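Uncharacterized protein Rv3272 (Mycobacterium tuberculosis, PDB 5YX6) binds fatty acyl-CoAs of varying chain length, palmitoyl-CoA most tightly, and is probably a family III CoA transferase of fatty acid metabolism. Local coordinates at residues 168-173 / 333-338; 175-180 / 207-212. All coordinates share one frame; numbering follows the deposited sequence.

Overall arrangement
The loop of 168-173 ends on the first residue of helix 173-196, the helix that carries 175-180, but no contact joins the two pairs of segments beyond that. Both segments of contact 2 fall, in sequence, between the two segments of contact 1. The contacts lie about 18 Å apart, centre to centre. Contact 2 is core, three buried residues where two helices meet near the middle of the chain; contact 1 is only partly buried and spans 160 residues of sequence. Neither has a hydrogen bond across it. Contact 1 relies on a long indole to bridge two distant backbones, contact 2 on small side chains that let helices approach. Both border the second subunit of the homodimer.

Contact 1. Residues 168-173 / 333-338; sequences IIPFQL and HTWKQV
Trp335 reaches across to Pro170 and Phe171 with the outer, six-membered part of its indole. Trp335 CH2 lies 4.0 Å from Pro170 O and 4.3 Å from Pro170 CG, while Trp335 CZ2 comes to 4.3 Å from Phe171 CD2. The phenyl ring thus meets the indole at its rim, near the indole plane, so the rings are not stacked face to face. These are loose van der Waals contacts, and a large side chain is needed because the backbones stay far apart: Phe171 CA and Trp335 CA are separated by 11.1 Å. With chi1 at -66°, Trp335 CG stands anti to its own carbonyl carbon, which carries the indole out from the short helix 335-338 toward the loop.

That helix opens with a capping box. Thr334, the N-cap, accepts from Gln337 N through OG1 (3.2 Å), and Gln337 OE1 returns the favour to Thr334 N at 2.9 Å, with a nearly straight N-H...O angle of 168°. Threonine and glutamine suit these places because each can satisfy the other's backbone N-H in the first turn.

On the loop side, Ile169 CG2 lies 3.6 Å above the plane of the Phe171 ring, displaced toward its rim, and Gln172 occupies the N-cap position of helix 173-196. The second subunit completes the setting: its Gln214 takes the Trp335 NE1 hydrogen bond, and its Gln217 packs on Phe171 and donates to Gln172 OE1.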
# COMPACT_ATOMS: atom_id res chain seq x y z
N ILE A 168 12.78 -2.32 12.18
CA ILE A 168 11.74 -1.33 11.98
C ILE A 168 11.88 -0.74 10.58
O ILE A 168 12.88 -0.10 10.29
CB ILE A 168 11.83 -0.18 13.00
CG1 ILE A 168 11.73 -0.70 14.44
CG2 ILE A 168 10.78 0.89 12.68
CD1 ILE A 168 10.34 -1.16 14.85
N ILE A 169 10.88 -0.96 9.73
CA ILE A 169 10.95 -0.44 8.37
C ILE A 169 10.93 1.09 8.40
O ILE A 169 10.02 1.69 8.96
CB ILE A 169 9.79 -0.97 7.50
CG1 ILE A 169 9.93 -2.49 7.32
CG2 ILE A 169 9.79 -0.31 6.14
CD1 ILE A 169 8.68 -3.18 6.86
N PRO A 170 11.96 1.72 7.83
CA PRO A 170 12.19 3.16 7.92
C PRO A 170 11.43 4.02 6.92
O PRO A 170 11.86 5.14 6.65
CB PRO A 170 13.70 3.29 7.69
CG PRO A 170 14.01 2.16 6.76
CD PRO A 170 13.04 1.04 7.08
N PHE A 171 10.37 3.50 6.32
CA PHE A 171 9.45 4.39 5.59
C PHE A 171 8.01 4.07 6.00
O PHE A 171 7.75 3.02 6.60
CB PHE A 171 9.65 4.31 4.06
CG PHE A 171 9.58 2.92 3.50
CD1 PHE A 171 8.37 2.37 3.10
CD2 PHE A 171 10.74 2.17 3.35
CE1 PHE A 171 8.31 1.10 2.58
CE2 PHE A 171 10.68 0.89 2.82
CZ PHE A 171 9.47 0.35 2.43
N GLN A 172 7.10 4.99 5.71
CA GLN A 172 5.77 4.94 6.30
C GLN A 172 4.82 4.21 5.37
O GLN A 172 3.93 4.82 4.77
CB GLN A 172 5.24 6.35 6.60
CG GLN A 172 5.94 7.08 7.75
CD GLN A 172 7.38 7.45 7.41
OE1 GLN A 172 7.63 8.32 6.58
NE2 GLN A 172 8.33 6.76 8.04
N LEU A 173 5.00 2.89 5.27
CA LEU A 173 4.25 2.12 4.29
C LEU A 173 2.80 1.97 4.70
O LEU A 173 1.91 1.94 3.85
CB LEU A 173 4.88 0.74 4.08
CG LEU A 173 4.69 -0.27 5.20
CD1 LEU A 173 4.65 -1.69 4.66
CD2 LEU A 173 5.78 -0.13 6.24
N HIS A 333 19.38 -0.05 -5.16
CA HIS A 333 19.64 1.38 -5.09
C HIS A 333 19.28 1.95 -3.73
O HIS A 333 18.32 1.50 -3.10
CB HIS A 333 18.85 2.16 -6.14
CG HIS A 333 19.15 1.78 -7.55
ND1 HIS A 333 20.33 2.13 -8.18
CD2 HIS A 333 18.40 1.14 -8.48
CE1 HIS A 333 20.30 1.68 -9.43
NE2 HIS A 333 19.14 1.08 -9.63
N THR A 334 20.05 2.95 -3.30
CA THR A 334 19.69 3.81 -2.18
C THR A 334 18.72 4.88 -2.67
O THR A 334 18.60 5.12 -3.88
CB THR A 334 20.92 4.51 -1.57
OG1 THR A 334 21.46 5.43 -2.52
CG2 THR A 334 21.98 3.48 -1.18
N TRP A 335 18.03 5.52 -1.73
CA TRP A 335 17.14 6.63 -2.05
C TRP A 335 17.88 7.69 -2.86
O TRP A 335 17.37 8.17 -3.88
CB TRP A 335 16.54 7.24 -0.76
CG TRP A 335 15.63 6.28 -0.03
CD1 TRP A 335 14.76 5.39 -0.59
CD2 TRP A 335 15.51 6.12 1.39
NE1 TRP A 335 14.11 4.68 0.40
CE2 TRP A 335 14.56 5.10 1.62
CE3 TRP A 335 16.12 6.73 2.50
CZ2 TRP A 335 14.20 4.69 2.90
CZ3 TRP A 335 15.76 6.31 3.77
CH2 TRP A 335 14.81 5.30 3.96
N LYS A 336 19.10 8.02 -2.45
CA LYS A 336 19.89 9.02 -3.17
C LYS A 336 20.13 8.61 -4.61
O LYS A 336 20.10 9.45 -5.51
CB LYS A 336 21.23 9.27 -2.47
N GLN A 337 20.34 7.32 -4.85
CA GLN A 337 20.59 6.83 -6.21
C GLN A 337 19.31 6.77 -7.03
O GLN A 337 19.32 7.10 -8.21
CB GLN A 337 21.25 5.45 -6.17
CG GLN A 337 22.66 5.48 -5.60
CD GLN A 337 23.20 4.10 -5.27
OE1 GLN A 337 22.44 3.18 -4.95
NE2 GLN A 337 24.52 3.96 -5.29
N VAL A 338 18.22 6.35 -6.41
CA VAL A 338 16.95 6.18 -7.12
C VAL A 338 16.56 7.41 -7.91
O VAL A 338 16.27 7.33 -9.11
CB VAL A 338 15.81 5.84 -6.15
CG1 VAL A 338 14.46 5.95 -6.86
CG2 VAL A 338 16.00 4.44 -5.57

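Contact 2. Residues 175-180 / 207-212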
# COMPACT_ATOMS: atom_id res chain seq x y z
N ASP A 175 0.90 4.09 6.56
CA ASP A 175 0.26 5.37 6.27
C ASP A 175 -0.10 5.52 4.79
O ASP A 175 -1.25 5.78 4.45
CB ASP A 175 1.18 6.53 6.65
CG ASP A 175 1.12 6.87 8.13
OD1 ASP A 175 0.25 6.31 8.83
OD2 ASP A 175 1.93 7.71 8.59
N ASN A 176 0.88 5.36 3.92
CA ASN A 176 0.66 5.64 2.52
C ASN A 176 -0.25 4.61 1.89
O ASN A 176 -1.14 4.96 1.10
CB ASN A 176 2.00 5.74 1.79
CG ASN A 176 2.82 6.96 2.24
OD1 ASN A 176 2.30 8.08 2.33
ND2 ASN A 176 4.09 6.74 2.55
N ALA A 177 -0.11 3.34 2.27
CA ALA A 177 -1.05 2.32 1.81
C ALA A 177 -2.46 2.58 2.32
O ALA A 177 -3.43 2.40 1.58
CB ALA A 177 -0.59 0.93 2.23
N SER A 178 -2.58 3.03 3.57
CA SER A 178 -3.91 3.29 4.14
C SER A 178 -4.60 4.43 3.41
O SER A 178 -5.80 4.38 3.18
CB SER A 178 -3.81 3.62 5.63
OG SER A 178 -3.46 2.47 6.37
N GLY A 179 -3.84 5.45 3.04
CA GLY A 179 -4.37 6.55 2.25
C GLY A 179 -5.00 6.11 0.94
O GLY A 179 -6.08 6.57 0.58
N HIS A 180 -4.33 5.22 0.22
CA HIS A 180 -4.86 4.75 -1.06
C HIS A 180 -6.09 3.86 -0.89
O HIS A 180 -6.98 3.89 -1.74
CB HIS A 180 -3.76 4.02 -1.85
CG HIS A 180 -2.74 4.95 -2.42
ND1 HIS A 180 -3.05 5.86 -3.40
CD2 HIS A 180 -1.45 5.17 -2.09
CE1 HIS A 180 -1.97 6.58 -3.69
NE2 HIS A 180 -0.99 6.18 -2.90
N TYR A 207 -4.54 -0.83 10.82
CA TYR A 207 -4.20 -2.19 11.20
C TYR A 207 -4.66 -3.20 10.16
O TYR A 207 -3.89 -4.10 9.78
CB TYR A 207 -4.80 -2.52 12.56
CG TYR A 207 -4.46 -3.90 13.08
CD1 TYR A 207 -3.21 -4.16 13.64
CD2 TYR A 207 -5.39 -4.92 13.05
CE1 TYR A 207 -2.90 -5.41 14.13
CE2 TYR A 207 -5.09 -6.17 13.54
CZ TYR A 207 -3.84 -6.41 14.09
OH TYR A 207 -3.54 -7.65 14.58
N ASP A 208 -5.90 -3.05 9.70
CA ASP A 208 -6.47 -3.96 8.70
C ASP A 208 -5.68 -3.90 7.40
O ASP A 208 -5.46 -4.92 6.76
CB ASP A 208 -7.95 -3.63 8.44
CG ASP A 208 -8.83 -3.92 9.65
OD1 ASP A 208 -8.30 -4.49 10.63
OD2 ASP A 208 -10.05 -3.60 9.61
N VAL A 209 -5.25 -2.70 7.02
CA VAL A 209 -4.43 -2.54 5.84
C VAL A 209 -3.09 -3.24 5.99
O VAL A 209 -2.63 -3.91 5.07
CB VAL A 209 -4.21 -1.06 5.53
CG1 VAL A 209 -3.28 -0.91 4.32
CG2 VAL A 209 -5.55 -0.36 5.26
N ALA A 210 -2.47 -3.10 7.16
CA ALA A 210 -1.16 -3.69 7.43
C ALA A 210 -1.24 -5.21 7.39
O ALA A 210 -0.38 -5.86 6.79
CB ALA A 210 -0.63 -3.23 8.77
N VAL A 211 -2.27 -5.76 8.02
CA VAL A 211 -2.53 -7.19 7.98
C VAL A 211 -2.69 -7.62 6.52
O VAL A 211 -2.09 -8.61 6.09
CB VAL A 211 -3.80 -7.56 8.80
CG1 VAL A 211 -4.33 -8.92 8.40
CG2 VAL A 211 -3.50 -7.51 10.30
N GLY A 212 -3.46 -6.85 5.77
CA GLY A 212 -3.67 -7.12 4.36
C GLY A 212 -2.39 -7.16 3.55
O GLY A 212 -2.24 -8.02 2.68
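Val209 straddles Ala177 and Ser178 with its branched end. Val209 CG1 lies 3.9 Å from Ala177 CB, a methyl-to-methyl contact, while Val209 CG2 comes to 3.7 Å from Ser178 OG. The fork is set by chi1 of 177°: CG1 stands anti to the backbone N and CG2 anti to the carbonyl carbon, which turns CG1 to Ala177 CB while CG2 lies toward Ser178, whose OG is near both branches. Val209 CB itself is 3.7 Å from Ser178 OG, and the serine oxygen therefore sits in the fork, against CB and both methyls.

Alanine and serine suit the facing helix because they are short, and the backbones can come close: Ser178 CA and Val209 CA are 6.1 Å apart. The contact packs the start of the long helix 173-196 against helix 206-213, which follows strand 201-205, outermost in the parallel sheet of the Rossmann-fold domain within this chain. Asp175, inferred to be the nucleophile, belongs to the same turn of helix 173-196, but its CB points away from Val209's helix. Beyond the pair, Asp208 forms a salt bridge with Arg364 of the second subunit, so helix 206-213 also faces the dimer partner.

A buried hydroxyl against valine methyls would be costly without a polar partner; Ser178 OG has one in Val174 O, one turn back in its own helix. With that bond made inside the helix, what crosses between the helices is van der Waals packing.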